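Local coordinates for protein beta-n-acetylhexosaminidase (Streptococcus pneumoniae, PDB 2YLA) that probably removes terminal N-acetylglucosamine from N-glycans, acting as a family 20 beta-N-acetylhexosaminidase and pneumococcal virulence factor, at residues V245-W250 and K268-L273. The protein carries 1 engineered substitution. Numbering follows the deposited sequence.
Sequences VLISYW and KGYKFL. With NAG (2-acetamido-2-deoxy-beta-D-glucopyranose), chain E.
Ile247 and Phe272 turn alike about their first torsions: Ile247 CG1 and Phe272 CG both stand beside the backbone N and anti to the carbonyl carbon (chi1 -60° and -66°). As parallel bridge partners they lie side by side, Ile247 CB 3.8 Å from Phe272 CD1. Ile247 CG1 runs on against Tyr270 CD1 at 3.5 Å, and the Ile247 CD1 methyl sits over one face of the Tyr270 ring, toward the rim. Tyr249 lies alongside Phe272, pointing the same way, with its CD2 3.8 Å from Phe272 CE1 and the ring planes 81° apart. The backbone of Ile247 is held at both ends: its N donates to Lys271 O (3.1 Å), and its O accepts from Leu273 N (2.8 Å), while the edge of the Phe272 ring also lies near that oxygen. The Tyr249 N to Leu273 O bond is weak. Beyond the pair, Trp250 turns one face of its indole to the acetamido methyl C8 of the NAG, its NE1 hydrogen-bonded to Asp229 OD1. These are neighbouring strands of the GH20 TIM barrel, joined through helix 262-267 in a beta-alpha-beta unit; Leu265 of that helix packs on Ile247, Tyr249 and Phe272, while strands 223-227 and 321-329 flank the pair.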
ATOM      1  N   VAL A 245       2.378   8.162 -13.040  1.00 10.29           N
ATOM      2  CA  VAL A 245       2.626   7.297 -11.891  1.00  9.92           C
ATOM      3  C   VAL A 245       2.605   8.110 -10.599  1.00  9.71           C
ATOM      4  O   VAL A 245       3.363   9.071 -10.449  1.00  9.72           O
ATOM      5  CB  VAL A 245       3.978   6.543 -12.028  1.00  9.88           C
ATOM      6  CG1 VAL A 245       4.188   5.580 -10.865  1.00  9.82           C
ATOM      7  CG2 VAL A 245       4.050   5.800 -13.352  1.00  9.76           C
ATOM      8  N   LEU A 246       1.720   7.729  -9.681  1.00  9.35           N
ATOM      9  CA  LEU A 246       1.689   8.320  -8.347  1.00  9.07           C
ATOM     10  C   LEU A 246       2.903   7.837  -7.563  1.00  8.92           C
ATOM     11  O   LEU A 246       3.044   6.646  -7.288  1.00  8.92           O
ATOM     12  CB  LEU A 246       0.385   7.957  -7.627  1.00  9.05           C
ATOM     13  CG  LEU A 246       0.211   8.268  -6.138  1.00  9.03           C
ATOM     14  CD1 LEU A 246       0.200   9.769  -5.861  1.00  9.00           C
ATOM     15  CD2 LEU A 246      -1.060   7.616  -5.619  1.00  8.90           C
ATOM     16  N   ILE A 247       3.788   8.767  -7.223  1.00  8.81           N
ATOM     17  CA  ILE A 247       5.013   8.429  -6.510  1.00  8.64           C
ATOM     18  C   ILE A 247       4.792   8.351  -5.002  1.00  8.45           C
ATOM     19  O   ILE A 247       4.476   9.347  -4.348  1.00  8.59           O
ATOM     20  CB  ILE A 247       6.173   9.410  -6.841  1.00  8.70           C
ATOM     21  CG1 ILE A 247       6.492   9.396  -8.345  1.00  8.96           C
ATOM     22  CG2 ILE A 247       7.418   9.082  -6.024  1.00  8.54           C
ATOM     23  CD1 ILE A 247       6.933   8.034  -8.912  1.00  9.75           C
ATOM     24  N   SER A 248       4.946   7.143  -4.472  1.00  8.24           N
ATOM     25  CA  SER A 248       5.003   6.911  -3.036  1.00  7.93           C
ATOM     26  C   SER A 248       6.433   7.208  -2.575  1.00  7.76           C
ATOM     27  O   SER A 248       7.306   6.334  -2.598  1.00  7.77           O
ATOM     28  CB  SER A 248       4.598   5.463  -2.739  1.00  7.86           C
ATOM     29  OG  SER A 248       4.797   5.118  -1.383  1.00  7.68           O
ATOM     30  N   TYR A 249       6.676   8.458  -2.186  1.00  7.54           N
ATOM     31  CA  TYR A 249       8.022   8.907  -1.838  1.00  7.37           C
ATOM     32  C   TYR A 249       8.352   8.582  -0.386  1.00  7.25           C
ATOM     33  O   TYR A 249       7.661   9.034   0.527  1.00  7.23           O
ATOM     34  CB  TYR A 249       8.193  10.409  -2.105  1.00  7.35           C
ATOM     35  CG  TYR A 249       9.641  10.840  -2.250  1.00  7.40           C
ATOM     36  CD1 TYR A 249      10.451  11.029  -1.128  1.00  7.00           C
ATOM     37  CD2 TYR A 249      10.203  11.054  -3.509  1.00  7.35           C
ATOM     38  CE1 TYR A 249      11.779  11.413  -1.255  1.00  6.58           C
ATOM     39  CE2 TYR A 249      11.535  11.442  -3.647  1.00  7.06           C
ATOM     40  CZ  TYR A 249      12.314  11.617  -2.514  1.00  6.81           C
ATOM     41  OH  TYR A 249      13.627  12.005  -2.633  1.00  6.83           O
ATOM     42  N   TRP A 250       9.410   7.802  -0.179  1.00  7.12           N
ATOM     43  CA  TRP A 250       9.779   7.369   1.166  1.00  7.04           C
ATOM     44  C   TRP A 250      11.113   7.928   1.670  1.00  7.23           C
ATOM     45  O   TRP A 250      11.264   8.182   2.865  1.00  7.30           O
ATOM     46  CB  TRP A 250       9.725   5.839   1.293  1.00  6.82           C
ATOM     47  CG  TRP A 250      10.885   5.101   0.697  1.00  6.18           C
ATOM     48  CD1 TRP A 250      11.076   4.805  -0.618  1.00  5.65           C
ATOM     49  CD2 TRP A 250      12.009   4.554   1.399  1.00  5.58           C
ATOM     50  NE1 TRP A 250      12.253   4.114  -0.783  1.00  5.11           N
ATOM     51  CE2 TRP A 250      12.845   3.945   0.440  1.00  5.24           C
ATOM     52  CE3 TRP A 250      12.393   4.522   2.748  1.00  5.61           C
ATOM     53  CZ2 TRP A 250      14.043   3.310   0.780  1.00  5.45           C
ATOM     54  CZ3 TRP A 250      13.587   3.892   3.088  1.00  5.29           C
ATOM     55  CH2 TRP A 250      14.397   3.296   2.105  1.00  5.52           C
ATOM     56  N   LYS A 268       9.141  17.387 -12.669  1.00 10.82           N
ATOM     57  CA  LYS A 268       8.783  16.578 -13.830  1.00 10.78           C
ATOM     58  C   LYS A 268       7.289  16.252 -13.874  1.00 10.71           C
ATOM     59  O   LYS A 268       6.824  15.565 -14.789  1.00 10.79           O
ATOM     60  CB  LYS A 268       9.633  15.309 -13.898  1.00 10.83           C
ATOM     61  CG  LYS A 268      11.103  15.588 -14.124  1.00 11.10           C
ATOM     62  CD  LYS A 268      11.598  14.866 -15.356  1.00 11.86           C
ATOM     63  CE  LYS A 268      12.683  15.671 -16.045  1.00 12.26           C
ATOM     64  NZ  LYS A 268      12.643  15.479 -17.523  1.00 13.09           N
ATOM     65  N   GLY A 269       6.545  16.749 -12.887  1.00 10.52           N
ATOM     66  CA  GLY A 269       5.084  16.679 -12.898  1.00 10.27           C
ATOM     67  C   GLY A 269       4.445  15.685 -11.947  1.00 10.12           C
ATOM     68  O   GLY A 269       3.218  15.579 -11.900  1.00 10.18           O
ATOM     69  N   TYR A 270       5.267  14.967 -11.184  1.00  9.84           N
ATOM     70  CA  TYR A 270       4.775  13.909 -10.302  1.00  9.55           C
ATOM     71  C   TYR A 270       4.015  14.428  -9.090  1.00  9.48           C
ATOM     72  O   TYR A 270       4.401  15.424  -8.478  1.00  9.67           O
ATOM     73  CB  TYR A 270       5.921  13.006  -9.836  1.00  9.49           C
ATOM     74  CG  TYR A 270       6.451  12.080 -10.905  1.00  9.05           C
ATOM     75  CD1 TYR A 270       5.680  11.023 -11.383  1.00  8.52           C
ATOM     76  CD2 TYR A 270       7.725  12.261 -11.438  1.00  8.81           C
ATOM     77  CE1 TYR A 270       6.161  10.171 -12.362  1.00  8.64           C
ATOM     78  CE2 TYR A 270       8.217  11.416 -12.421  1.00  8.76           C
ATOM     79  CZ  TYR A 270       7.429  10.372 -12.878  1.00  8.86           C
ATOM     80  OH  TYR A 270       7.911   9.530 -13.851  1.00  8.53           O
ATOM     81  N   LYS A 271       2.922  13.745  -8.765  1.00  9.28           N
ATOM     82  CA  LYS A 271       2.200  13.957  -7.517  1.00  9.00           C
ATOM     83  C   LYS A 271       2.623  12.873  -6.517  1.00  8.61           C
ATOM     84  O   LYS A 271       2.973  11.752  -6.914  1.00  8.57           O
ATOM     85  CB  LYS A 271       0.676  13.985  -7.749  1.00  9.08           C
ATOM     86  CG  LYS A 271       0.023  12.692  -8.292  1.00 10.03           C
ATOM     87  CD  LYS A 271       0.084  12.569  -9.825  1.00 11.33           C
ATOM     88  CE  LYS A 271       1.222  11.647 -10.270  1.00 11.74           C
ATOM     89  NZ  LYS A 271       1.742  11.973 -11.627  1.00 12.04           N
ATOM     90  N   PHE A 272       2.607  13.211  -5.231  1.00  8.03           N
ATOM     91  CA  PHE A 272       3.159  12.330  -4.201  1.00  7.43           C
ATOM     92  C   PHE A 272       2.129  11.719  -3.268  1.00  7.08           C
ATOM     93  O   PHE A 272       1.135  12.352  -2.923  1.00  6.89           O
ATOM     94  CB  PHE A 272       4.186  13.078  -3.343  1.00  7.44           C
ATOM     95  CG  PHE A 272       5.422  13.485  -4.084  1.00  7.23           C
ATOM     96  CD1 PHE A 272       6.265  12.527  -4.638  1.00  7.23           C
ATOM     97  CD2 PHE A 272       5.754  14.827  -4.212  1.00  6.92           C
ATOM     98  CE1 PHE A 272       7.415  12.905  -5.322  1.00  7.13           C
ATOM     99  CE2 PHE A 272       6.902  15.213  -4.886  1.00  6.73           C
ATOM    100  CZ  PHE A 272       7.733  14.251  -5.443  1.00  6.97           C
ATOM    101  N   LEU A 273       2.382  10.476  -2.865  1.00  6.77           N
ATOM    102  CA  LEU A 273       1.788   9.932  -1.656  1.00  6.44           C
ATOM    103  C   LEU A 273       2.901   9.946  -0.625  1.00  6.32           C
ATOM    104  O   LEU A 273       3.850   9.161  -0.715  1.00  6.35           O
ATOM    105  CB  LEU A 273       1.261   8.511  -1.867  1.00  6.38           C
ATOM    106  CG  LEU A 273       0.572   7.850  -0.664  1.00  6.08           C
ATOM    107  CD1 LEU A 273      -0.707   8.583  -0.267  1.00  5.65           C
ATOM    108  CD2 LEU A 273       0.274   6.390  -0.946  1.00  5.80           C
TER
HETATM  109  C1  NAG E   4      13.108   0.034   3.170  1.00 63.94           C
HETATM  110  C2  NAG E   4      12.322  -0.862   2.178  1.00 63.33           C
HETATM  111  C3  NAG E   4      11.316  -1.836   2.801  1.00 63.10           C
HETATM  112  C4  NAG E   4      11.575  -2.025   4.285  1.00 62.85           C
HETATM  113  C5  NAG E   4      11.528  -0.656   4.956  1.00 62.87           C
HETATM  114  C6  NAG E   4      11.663  -0.766   6.471  1.00 62.68           C
HETATM  115  C7  NAG E   4      10.696   0.781   1.173  1.00 62.47           C
HETATM  116  C8  NAG E   4      10.257   1.367  -0.135  1.00 62.28           C
HETATM  117  N2  NAG E   4      11.690  -0.113   1.089  1.00 62.81           N
HETATM  118  O3  NAG E   4      11.386  -3.083   2.145  1.00 63.11           O
HETATM  119  O4  NAG E   4      10.612  -2.901   4.822  1.00 62.46           O
HETATM  120  O5  NAG E   4      12.554   0.202   4.479  1.00 63.42           O
HETATM  121  O6  NAG E   4      12.985  -1.111   6.824  1.00 62.35           O
HETATM  122  O7  NAG E   4      10.147   1.141   2.215  1.00 62.20           O